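CRISPR system Cmr subunit Cmr6 (Pyrococcus furiosus, PDB 4W8V) caps, together with Cmr1, the type III-B Cmr ribonucleoprotein complex, a CRISPR RNA-guided assembly that defends the cell against invading genetic elements, and binds RNA. Local coordinates at residues E161-P167 with D188-F194; K18-R24 with Y239-Y245; V58-T63 with L221-A225. One frame throughout, in Å; residues are numbered along the deposited sequence.

Contact 1 of 3, residues E161-P167 with D188-F194; sequences ELDIMNP and DPIPIFF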
loop_
_atom_site.group_PDB
_atom_site.type_symbol
_atom_site.label_atom_id
_atom_site.label_comp_id
_atom_site.label_asym_id
_atom_site.label_seq_id
_atom_site.Cartn_x
_atom_site.Cartn_y
_atom_site.Cartn_z
ATOM N N GLU A 161 -4.280 22.064 2.563
ATOM C CA GLU A 161 -3.843 22.792 1.377
ATOM C C GLU A 161 -4.388 22.128 0.117
ATOM O O GLU A 161 -4.371 20.901 -0.010
ATOM C CB GLU A 161 -2.316 22.878 1.311
ATOM C CG GLU A 161 -1.662 23.685 2.425
ATOM C CD GLU A 161 -1.976 25.169 2.351
ATOM O OE1 GLU A 161 -2.130 25.696 1.229
ATOM O OE2 GLU A 161 -2.077 25.811 3.422
ATOM N N LEU A 162 -4.888 22.949 -0.802
ATOM C CA LEU A 162 -5.404 22.481 -2.084
ATOM C C LEU A 162 -4.467 22.814 -3.240
ATOM O O LEU A 162 -4.188 23.984 -3.489
ATOM C CB LEU A 162 -6.772 23.100 -2.365
ATOM C CG LEU A 162 -7.346 22.662 -3.711
ATOM C CD1 LEU A 162 -7.720 21.188 -3.661
ATOM C CD2 LEU A 162 -8.537 23.522 -4.087
ATOM N N ASP A 163 -3.997 21.790 -3.954
ATOM C CA ASP A 163 -3.151 22.010 -5.123
ATOM C C ASP A 163 -3.630 21.211 -6.327
ATOM O O ASP A 163 -4.369 20.243 -6.199
ATOM C CB ASP A 163 -1.697 21.653 -4.816
ATOM C CG ASP A 163 -1.019 22.692 -3.952
ATOM O OD1 ASP A 163 -0.466 23.662 -4.523
ATOM O OD2 ASP A 163 -1.044 22.541 -2.710
ATOM N N ILE A 164 -3.197 21.615 -7.508
ATOM C CA ILE A 164 -3.588 20.891 -8.699
ATOM C C ILE A 164 -2.380 20.224 -9.336
ATOM O O ILE A 164 -1.351 20.843 -9.541
ATOM C CB ILE A 164 -4.310 21.830 -9.658
ATOM C CG1 ILE A 164 -5.662 22.195 -9.030
ATOM C CG2 ILE A 164 -4.535 21.168 -11.004
ATOM C CD1 ILE A 164 -6.221 23.476 -9.512
ATOM N N MET A 165 -2.495 18.921 -9.561
ATOM C CA MET A 165 -1.448 18.159 -10.230
ATOM C C MET A 165 -2.070 17.271 -11.290
ATOM O O MET A 165 -3.288 17.041 -11.290
ATOM C CB MET A 165 -0.641 17.317 -9.242
ATOM C CG MET A 165 0.172 18.137 -8.227
ATOM S SD MET A 165 1.276 17.176 -7.183
ATOM C CE MET A 165 0.125 16.180 -6.235
ATOM N N ASN A 166 -1.222 16.797 -12.201
ATOM C CA ASN A 166 -1.624 15.881 -13.264
ATOM C C ASN A 166 -0.956 14.519 -13.092
ATOM O O ASN A 166 0.104 14.424 -12.500
ATOM C CB ASN A 166 -1.280 16.464 -14.638
ATOM C CG ASN A 166 -2.101 17.698 -14.975
ATOM O OD1 ASN A 166 -2.250 18.603 -14.160
ATOM N ND2 ASN A 166 -2.631 17.740 -16.191
ATOM N N PRO A 167 -1.585 13.457 -13.594
ATOM C CA PRO A 167 -0.996 12.122 -13.510
ATOM C C PRO A 167 -0.039 11.806 -14.659
ATOM O O PRO A 167 -0.303 12.132 -15.802
ATOM C CB PRO A 167 -2.212 11.211 -13.596
ATOM C CG PRO A 167 -3.134 11.963 -14.488
ATOM C CD PRO A 167 -2.953 13.412 -14.132
ATOM N N ASP A 188 -0.409 13.571 -18.343
ATOM C CA ASP A 188 -1.613 13.610 -19.143
ATOM C C ASP A 188 -2.315 14.942 -18.867
ATOM O O ASP A 188 -2.103 15.531 -17.808
ATOM C CB ASP A 188 -2.494 12.406 -18.812
ATOM C CG ASP A 188 -1.816 11.095 -19.144
ATOM O OD1 ASP A 188 -1.263 10.977 -20.274
ATOM O OD2 ASP A 188 -1.800 10.189 -18.279
ATOM N N PRO A 189 -3.107 15.441 -19.833
ATOM C CA PRO A 189 -3.805 16.727 -19.729
ATOM C C PRO A 189 -5.098 16.654 -18.912
ATOM O O PRO A 189 -6.177 17.010 -19.374
ATOM C CB PRO A 189 -4.116 17.058 -21.192
ATOM C CG PRO A 189 -4.341 15.737 -21.793
ATOM C CD PRO A 189 -3.300 14.843 -21.164
ATOM N N ILE A 190 -4.990 16.170 -17.690
ATOM C CA ILE A 190 -6.155 16.128 -16.831
ATOM C C ILE A 190 -5.750 16.643 -15.456
ATOM O O ILE A 190 -4.959 16.013 -14.754
ATOM C CB ILE A 190 -6.758 14.707 -16.796
ATOM C CG1 ILE A 190 -7.776 14.561 -15.675
ATOM C CG2 ILE A 190 -5.680 13.661 -16.678
ATOM C CD1 ILE A 190 -8.403 13.192 -15.659
ATOM N N PRO A 191 -6.237 17.844 -15.104
ATOM C CA PRO A 191 -5.951 18.471 -13.810
ATOM C C PRO A 191 -6.730 17.814 -12.678
ATOM O O PRO A 191 -7.911 17.559 -12.802
ATOM C CB PRO A 191 -6.396 19.917 -14.019
ATOM C CG PRO A 191 -7.471 19.816 -15.018
ATOM C CD PRO A 191 -7.012 18.744 -15.975
ATOM N N ILE A 192 -6.056 17.546 -11.573
ATOM C CA ILE A 192 -6.662 16.805 -10.474
ATOM C C ILE A 192 -6.444 17.570 -9.176
ATOM O O ILE A 192 -5.329 18.027 -8.916
ATOM C CB ILE A 192 -6.050 15.373 -10.361
ATOM C CG1 ILE A 192 -6.324 14.555 -11.624
ATOM C CG2 ILE A 192 -6.582 14.644 -9.180
ATOM C CD1 ILE A 192 -5.547 13.226 -11.653
ATOM N N PHE A 193 -7.514 17.733 -8.384
ATOM C CA PHE A 193 -7.405 18.342 -7.063
ATOM C C PHE A 193 -6.712 17.433 -6.078
ATOM O O PHE A 193 -7.018 16.259 -5.990
ATOM C CB PHE A 193 -8.775 18.704 -6.495
ATOM C CG PHE A 193 -9.453 19.838 -7.200
ATOM C CD1 PHE A 193 -9.035 21.140 -7.001
ATOM C CD2 PHE A 193 -10.532 19.601 -8.028
ATOM C CE1 PHE A 193 -9.680 22.186 -7.628
ATOM C CE2 PHE A 193 -11.173 20.633 -8.656
ATOM C CZ PHE A 193 -10.752 21.931 -8.455
ATOM N N PHE A 194 -5.770 17.998 -5.337
ATOM C CA PHE A 194 -5.076 17.289 -4.268
ATOM C C PHE A 194 -5.161 18.082 -2.971
ATOM O O PHE A 194 -4.854 19.274 -2.956
ATOM C CB PHE A 194 -3.604 17.053 -4.620
ATOM C CG PHE A 194 -3.376 15.861 -5.504
ATOM C CD1 PHE A 194 -3.066 14.628 -4.960
ATOM C CD2 PHE A 194 -3.490 15.973 -6.884
ATOM C CE1 PHE A 194 -2.860 13.530 -5.775
ATOM C CE2 PHE A 194 -3.283 14.873 -7.715
ATOM C CZ PHE A 194 -2.963 13.651 -7.155
#
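The outer antiparallel ladder of a small three-stranded sheet pairs Asp-163 with Phe-194, Ile-164 with Phe-193 and Met-165 with Ile-192. Asp-163 and Phe-194 exchange two backbone hydrogen bonds, N to O at 2.8 Å each way, and Met-165 and Ile-192 form the second such pair. On the face carrying these four side chains, the methyl CE of Met-165 lies over the middle of the Phe-194 ring, 3.6 Å from its centroid, a CH-pi contact. The bend at the sulfur (chi3 -65°) folds CE back onto the ring, and SD sits farther above the same face in a Met-aromatic contact. Flexible and polarisable, methionine suits this lid; Val-26 of strand 25-28 touches both Met-165 and Phe-194.

The two strands follow each other in the chain as a hairpin with a long connection, and beyond them one side-chain bond and one backbone bond continue the pairing. Asn-166 ND2 donates to Asp-188 O at 2.8 Å, nearly straight at 173° and in the plane of its own amide. Next to it Asp-188 N bonds Pro-167 O at 2.9 Å, while the Pro-167 ring packs its CD 3.6 Å from Ile-192 CD1. On the other face, Leu-162 CD1 reaches Phe-193 CD1 at 3.6 Å, and Ile-164 CG2 lies alongside Pro-191 CB. Pro-191 lacks an N-H but occupies a position whose nitrogen faces away from the partner strand.

Contact 2 of 3, residues K18-R24 with Y239-Y245; sequences KFKTQSR and YGRLVEY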
loop_
_atom_site.group_PDB
_atom_site.type_symbol
_atom_site.label_atom_id
_atom_site.label_comp_id
_atom_site.label_asym_id
_atom_site.label_seq_id
_atom_site.Cartn_x
_atom_site.Cartn_y
_atom_site.Cartn_z
ATOM N N LYS A 18 -4.641 2.202 15.157
ATOM C CA LYS A 18 -4.749 3.638 14.947
ATOM C C LYS A 18 -3.426 4.210 14.454
ATOM O O LYS A 18 -2.388 3.984 15.062
ATOM C CB LYS A 18 -5.171 4.344 16.230
ATOM C CG LYS A 18 -6.564 4.014 16.705
ATOM C CD LYS A 18 -6.933 4.908 17.869
ATOM C CE LYS A 18 -8.245 4.507 18.510
ATOM N NZ LYS A 18 -8.407 5.214 19.807
ATOM N N PHE A 19 -3.474 4.959 13.357
ATOM C CA PHE A 19 -2.266 5.475 12.719
ATOM C C PHE A 19 -2.339 6.982 12.587
ATOM O O PHE A 19 -3.403 7.532 12.336
ATOM C CB PHE A 19 -2.066 4.830 11.342
ATOM C CG PHE A 19 -1.719 3.362 11.403
ATOM C CD1 PHE A 19 -2.647 2.427 11.853
ATOM C CD2 PHE A 19 -0.466 2.919 11.001
ATOM C CE1 PHE A 19 -2.335 1.079 11.910
ATOM C CE2 PHE A 19 -0.138 1.571 11.057
ATOM C CZ PHE A 19 -1.070 0.646 11.502
ATOM N N LYS A 20 -1.213 7.655 12.789
ATOM C CA LYS A 20 -1.161 9.092 12.555
ATOM C C LYS A 20 -0.249 9.356 11.381
ATOM O O LYS A 20 0.649 8.561 11.122
ATOM C CB LYS A 20 -0.673 9.848 13.790
ATOM C CG LYS A 20 0.701 9.430 14.274
ATOM C CD LYS A 20 1.063 10.120 15.580
ATOM C CE LYS A 20 2.373 9.597 16.160
ATOM N NZ LYS A 20 3.557 10.091 15.404
ATOM N N THR A 21 -0.495 10.453 10.664
ATOM C CA THR A 21 0.359 10.863 9.556
ATOM C C THR A 21 1.711 11.340 10.095
ATOM O O THR A 21 1.776 12.375 10.758
ATOM C CB THR A 21 -0.304 11.989 8.724
ATOM O OG1 THR A 21 -0.859 12.972 9.607
ATOM C CG2 THR A 21 -1.431 11.430 7.841
ATOM N N GLN A 22 2.778 10.581 9.851
ATOM C CA GLN A 22 4.093 10.978 10.349
ATOM C C GLN A 22 4.629 12.182 9.565
ATOM O O GLN A 22 5.239 13.087 10.138
ATOM C CB GLN A 22 5.090 9.819 10.281
ATOM C CG GLN A 22 6.445 10.160 10.924
ATOM C CD GLN A 22 7.565 9.204 10.543
ATOM O OE1 GLN A 22 7.754 8.877 9.370
ATOM N NE2 GLN A 22 8.315 8.754 11.538
ATOM N N SER A 23 4.394 12.176 8.255
ATOM C CA SER A 23 4.670 13.305 7.388
ATOM C C SER A 23 3.353 13.723 6.730
ATOM O O SER A 23 2.335 13.056 6.900
ATOM C CB SER A 23 5.736 12.945 6.322
ATOM O OG SER A 23 5.334 11.844 5.522
ATOM N N ARG A 24 3.354 14.822 5.981
ATOM C CA ARG A 24 2.121 15.266 5.354
ATOM C C ARG A 24 1.621 14.269 4.325
ATOM O O ARG A 24 2.396 13.591 3.630
ATOM C CB ARG A 24 2.304 16.625 4.705
ATOM C CG ARG A 24 2.453 17.739 5.674
ATOM C CD ARG A 24 2.949 18.982 4.987
ATOM N NE ARG A 24 3.515 19.879 5.980
ATOM C CZ ARG A 24 2.883 20.938 6.461
ATOM N NH1 ARG A 24 1.675 21.247 6.010
ATOM N NH2 ARG A 24 3.467 21.693 7.377
ATOM N N TYR A 239 6.412 12.035 1.499
ATOM C CA TYR A 239 5.038 12.286 1.887
ATOM C C TYR A 239 4.308 10.980 2.159
ATOM O O TYR A 239 4.713 9.931 1.669
ATOM C CB TYR A 239 4.319 13.082 0.802
ATOM C CG TYR A 239 4.766 14.526 0.725
ATOM C CD1 TYR A 239 4.355 15.443 1.686
ATOM C CD2 TYR A 239 5.603 14.972 -0.300
ATOM C CE1 TYR A 239 4.755 16.763 1.634
ATOM C CE2 TYR A 239 6.016 16.298 -0.363
ATOM C CZ TYR A 239 5.585 17.186 0.608
ATOM O OH TYR A 239 5.990 18.496 0.565
ATOM N N GLY A 240 3.257 11.044 2.970
ATOM C CA GLY A 240 2.345 9.927 3.125
ATOM C C GLY A 240 2.747 8.766 4.017
ATOM O O GLY A 240 2.175 7.687 3.893
ATOM N N ARG A 241 3.705 8.965 4.917
ATOM C CA ARG A 241 4.066 7.913 5.850
ATOM C C ARG A 241 3.121 7.916 7.073
ATOM O O ARG A 241 2.880 8.962 7.664
ATOM C CB ARG A 241 5.510 8.079 6.339
ATOM C CG ARG A 241 6.579 8.021 5.280
ATOM C CD ARG A 241 6.342 6.901 4.284
ATOM N NE ARG A 241 7.525 6.630 3.470
ATOM C CZ ARG A 241 7.805 7.240 2.325
ATOM N NH1 ARG A 241 8.898 6.917 1.661
ATOM N NH2 ARG A 241 6.995 8.170 1.843
ATOM N N LEU A 242 2.608 6.751 7.460
ATOM C CA LEU A 242 1.762 6.652 8.664
ATOM C C LEU A 242 2.339 5.651 9.672
ATOM O O LEU A 242 2.849 4.599 9.270
ATOM C CB LEU A 242 0.321 6.254 8.304
ATOM C CG LEU A 242 -0.561 7.335 7.677
ATOM C CD1 LEU A 242 -0.552 7.258 6.167
ATOM C CD2 LEU A 242 -2.008 7.262 8.216
ATOM N N VAL A 243 2.269 5.980 10.968
ATOM C CA VAL A 243 2.758 5.075 12.007
ATOM C C VAL A 243 1.724 4.851 13.120
ATOM O O VAL A 243 0.987 5.761 13.484
ATOM C CB VAL A 243 4.088 5.590 12.631
ATOM C CG1 VAL A 243 5.152 5.775 11.551
ATOM C CG2 VAL A 243 3.884 6.898 13.404
ATOM N N GLU A 244 1.659 3.622 13.627
ATOM C CA GLU A 244 0.739 3.258 14.708
ATOM C C GLU A 244 1.029 4.067 15.978
ATOM O O GLU A 244 2.178 4.411 16.238
ATOM C CB GLU A 244 0.841 1.756 15.007
ATOM C CG GLU A 244 -0.385 1.149 15.684
ATOM C CD GLU A 244 -0.330 -0.375 15.740
ATOM O OE1 GLU A 244 0.704 -0.949 15.327
ATOM O OE2 GLU A 244 -1.318 -0.998 16.193
ATOM N N TYR A 245 -0.015 4.381 16.747
ATOM C CA TYR A 245 0.148 5.038 18.045
ATOM C C TYR A 245 -0.789 4.454 19.097
ATOM O O TYR A 245 -1.632 3.618 18.776
ATOM C CB TYR A 245 -0.075 6.549 17.934
ATOM C CG TYR A 245 -1.518 6.983 17.748
ATOM C CD1 TYR A 245 -2.085 7.031 16.484
ATOM C CD2 TYR A 245 -2.301 7.379 18.835
ATOM C CE1 TYR A 245 -3.391 7.433 16.297
ATOM C CE2 TYR A 245 -3.618 7.783 18.657
ATOM C CZ TYR A 245 -4.156 7.808 17.377
ATOM O OH TYR A 245 -5.459 8.207 17.160
HETATM O O HOH W 1 -3.057 1.317 17.231
#
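Phe-19 and Glu-244, Lys-20 and Val-243, and Thr-21 and Leu-242 pair in antiparallel fashion between the first and last strands of a four-stranded sheet whose 2-3-1-4 order is that of the ferredoxin-like (RRM-like) fold of RAMP proteins. The strand of residues 242-244 lies at the sheet's edge; Lys-20 and Val-243 form its hydrogen-bonded pair, with Lys-20 N to Val-243 O at 3.0 Å.

The tight side carries Phe-19, Thr-21 and Leu-242, all buried. Phe-19 CB meets Leu-242 CD2 at 4.0 Å, while Glu-244 lays its CB over one face of the Phe-19 ring, 4.2 Å from the centroid. Phe-219 and Leu-226 of helix 212-228 also touch this ring, so a large flat apolar residue suits the place between sheet and helix. Thr-21 OG1 is held elsewhere, by Pro-198 O and Val-201 N.

The opposite side is looser. Lys-20, bent at its last torsion (chi4 74°), brings CE and NZ beside Val-243 CG2, NZ at 3.8 Å. Gln-22 is held by its backbone N, 2.7 Å from Arg-241 O, while its exposed side chain only brushes Arg-241 CB. Tyr-245 is the close exception: its N bonds Lys-18 O at 2.9 Å, and its ring, with CG between N and carbonyl carbon (chi1 73°), packs CE1 on Lys-18 CB. Glu-153 fixes the polar ends, through a salt bridge with Lys-18 NZ and a hydrogen bond with Tyr-245 OH.

Beyond the strands, Gly-240, whose positive phi of 79° suits a residue without a side chain, donates its N to Arg-24 O at 2.8 Å. At the far end Glu-244 OE1 forms a salt bridge with Lys-223 of helix 212-228, and one water accepts from Lys-18 N at 2.8 Å and donates to Glu-244 OE2 and Tyr-245 O.

Contact 3 of 3, residues V58-T63 with L221-A225; sequences VTRHLT and LVKLA
Thr-63 OG1 donates to Arg-60 O at 2.8 Å, one turn back in its own helix, and the other branch, CG2, meets Leu-221 CD1 at 4.0 Å across the contact. With the hydroxyl set between the backbone N and the carbonyl carbon (chi1 73°), the methyl is directed at the partner helix while the polar group is spent on the backbone.

Thr-59 also pairs its hydroxyl within helix 52-68, OG1 with Ile-55 O, but in another rotamer (chi1 -58°) that puts both branches against helix 212-228. Its CG2 lies 3.6 Å from Leu-221 CB, and the flank of OG1 is 3.5 Å from Val-222 CG2 in a plain van der Waals contact. A small, branched threonine fits where the backbones come nearest, its CA only 5.5 Å from that of Ala-225. The single methyl of Ala-225 is consistent with this close approach; the axes of the short segments pass 8.9 Å apart at 90°. Helix 212-228 lies against the ferredoxin-like sheet, Val-222 touching Val-205 and Val-207, and helix 52-68 packs across it.

Leu-62 supplies the longer reach. Its CD2 branch enters between Leu-221, Leu-224 and Ala-225, meeting Leu-224 CG at 3.7 Å and Ala-225 CB at 4.0 Å, the side chains of Leu-62 and Leu-224 crossing at about a right angle. Phe-133 of helix 122-133 packs on both threonines, and Leu-109 of helix 108-116 on Leu-62. Cohesion between the two segments therefore rests on apolar shape matching, since both threonine hydroxyls are already paired within their own helix.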
loop_
_atom_site.group_PDB
_atom_site.type_symbol
_atom_site.label_atom_id
_atom_site.label_comp_id
_atom_site.label_asym_id
_atom_site.label_seq_id
_atom_site.Cartn_x
_atom_site.Cartn_y
_atom_site.Cartn_z
ATOM N N VAL A 58 0.145 -0.551 -2.389
ATOM C CA VAL A 58 1.440 -0.324 -1.764
ATOM C C VAL A 58 1.945 -1.573 -1.006
ATOM O O VAL A 58 3.142 -1.845 -0.992
ATOM C CB VAL A 58 1.396 0.893 -0.819
ATOM C CG1 VAL A 58 0.479 0.624 0.388
ATOM C CG2 VAL A 58 2.805 1.276 -0.363
ATOM N N THR A 59 1.039 -2.347 -0.403
ATOM C CA THR A 59 1.425 -3.566 0.313
ATOM C C THR A 59 1.814 -4.691 -0.650
ATOM O O THR A 59 2.761 -5.409 -0.389
ATOM C CB THR A 59 0.293 -4.064 1.253
ATOM O OG1 THR A 59 -0.044 -3.036 2.176
ATOM C CG2 THR A 59 0.737 -5.268 2.046
ATOM N N ARG A 60 1.056 -4.858 -1.733
ATOM C CA ARG A 60 1.464 -5.666 -2.883
ATOM C C ARG A 60 2.889 -5.318 -3.335
ATOM O O ARG A 60 3.745 -6.179 -3.495
ATOM C CB ARG A 60 0.555 -5.423 -4.098
ATOM C CG ARG A 60 -0.755 -6.155 -4.215
ATOM C CD ARG A 60 -1.264 -5.876 -5.640
ATOM N NE ARG A 60 -2.674 -6.184 -5.862
ATOM C CZ ARG A 60 -3.123 -7.350 -6.310
ATOM N NH1 ARG A 60 -2.274 -8.332 -6.559
ATOM N NH2 ARG A 60 -4.421 -7.542 -6.490
ATOM N N HIS A 61 3.090 -4.030 -3.578
ATOM C CA HIS A 61 4.332 -3.498 -4.107
ATOM C C HIS A 61 5.503 -3.868 -3.235
ATOM O O HIS A 61 6.552 -4.292 -3.727
ATOM C CB HIS A 61 4.239 -1.977 -4.234
ATOM C CG HIS A 61 5.462 -1.333 -4.805
ATOM N ND1 HIS A 61 6.583 -1.062 -4.049
ATOM C CD2 HIS A 61 5.728 -0.864 -6.050
ATOM C CE1 HIS A 61 7.496 -0.478 -4.809
ATOM N NE2 HIS A 61 7.002 -0.344 -6.021
ATOM N N LEU A 62 5.313 -3.706 -1.934
ATOM C CA LEU A 62 6.309 -4.076 -0.943
ATOM C C LEU A 62 6.768 -5.510 -1.145
ATOM O O LEU A 62 7.973 -5.788 -1.167
ATOM C CB LEU A 62 5.743 -3.898 0.468
ATOM C CG LEU A 62 6.578 -4.409 1.640
ATOM C CD1 LEU A 62 7.941 -3.762 1.678
ATOM C CD2 LEU A 62 5.843 -4.152 2.950
ATOM N N THR A 63 5.806 -6.417 -1.314
ATOM C CA THR A 63 6.134 -7.836 -1.392
ATOM C C THR A 63 6.800 -8.213 -2.713
ATOM O O THR A 63 7.556 -9.179 -2.762
ATOM C CB THR A 63 4.887 -8.721 -1.191
ATOM O OG1 THR A 63 4.063 -8.662 -2.355
ATOM C CG2 THR A 63 4.089 -8.244 0.023
ATOM N N LEU A 221 2.168 -6.534 7.187
ATOM C CA LEU A 221 2.676 -6.024 5.937
ATOM C C LEU A 221 2.165 -4.602 5.706
ATOM O O LEU A 221 2.907 -3.741 5.256
ATOM C CB LEU A 221 2.287 -6.956 4.785
ATOM C CG LEU A 221 3.058 -8.278 4.745
ATOM C CD1 LEU A 221 2.557 -9.150 3.618
ATOM C CD2 LEU A 221 4.563 -8.021 4.612
ATOM N N VAL A 222 0.910 -4.346 6.049
ATOM C CA VAL A 222 0.316 -3.029 5.829
ATOM C C VAL A 222 1.010 -1.973 6.689
ATOM O O VAL A 222 1.321 -0.868 6.216
ATOM C CB VAL A 222 -1.194 -3.072 6.127
ATOM C CG1 VAL A 222 -1.764 -1.675 6.359
ATOM C CG2 VAL A 222 -1.923 -3.790 5.005
ATOM N N LYS A 223 1.259 -2.335 7.949
ATOM C CA LYS A 223 2.059 -1.541 8.862
ATOM C C LYS A 223 3.386 -1.185 8.230
ATOM O O LYS A 223 3.786 -0.020 8.184
ATOM C CB LYS A 223 2.329 -2.309 10.167
ATOM C CG LYS A 223 1.491 -1.908 11.367
ATOM C CD LYS A 223 1.833 -2.754 12.604
ATOM C CE LYS A 223 3.109 -2.266 13.285
ATOM N NZ LYS A 223 2.920 -0.941 13.942
ATOM N N LEU A 224 4.089 -2.226 7.806
ATOM C CA LEU A 224 5.399 -2.092 7.204
ATOM C C LEU A 224 5.336 -1.135 6.017
ATOM O O LEU A 224 6.155 -0.230 5.879
ATOM C CB LEU A 224 5.905 -3.473 6.780
ATOM C CG LEU A 224 7.322 -3.672 6.263
ATOM C CD1 LEU A 224 8.337 -2.984 7.163
ATOM C CD2 LEU A 224 7.579 -5.165 6.188
ATOM N N ALA A 225 4.329 -1.311 5.177
ATOM C CA ALA A 225 4.217 -0.524 3.950
ATOM C C ALA A 225 3.861 0.950 4.214
ATOM O O ALA A 225 4.336 1.844 3.513
ATOM C CB ALA A 225 3.189 -1.183 3.015
#

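Overall arrangement
All three contacts lie in the C-terminal portion of Cmr6, which carries the RAMP superfamily region. Contact 2 joins the first and last strands of the ferredoxin-like sheet; contact 3 crosses helix 212-228, which lies on that sheet, with helix 52-68. Their centres are 14 Å apart, and they touch through Lys-223, which also packs on Phe-19. Contact 1 is at the surface, its centre 23 Å from contact 2 and 26 Å from contact 3. Along the chain, contact 2 brings the outermost segments together, contact 3 spans the interval within, and contact 1 lies within that. Its hairpin is completed into a sheet by strand 25-28, which directly follows residues 18-24 of contact 2.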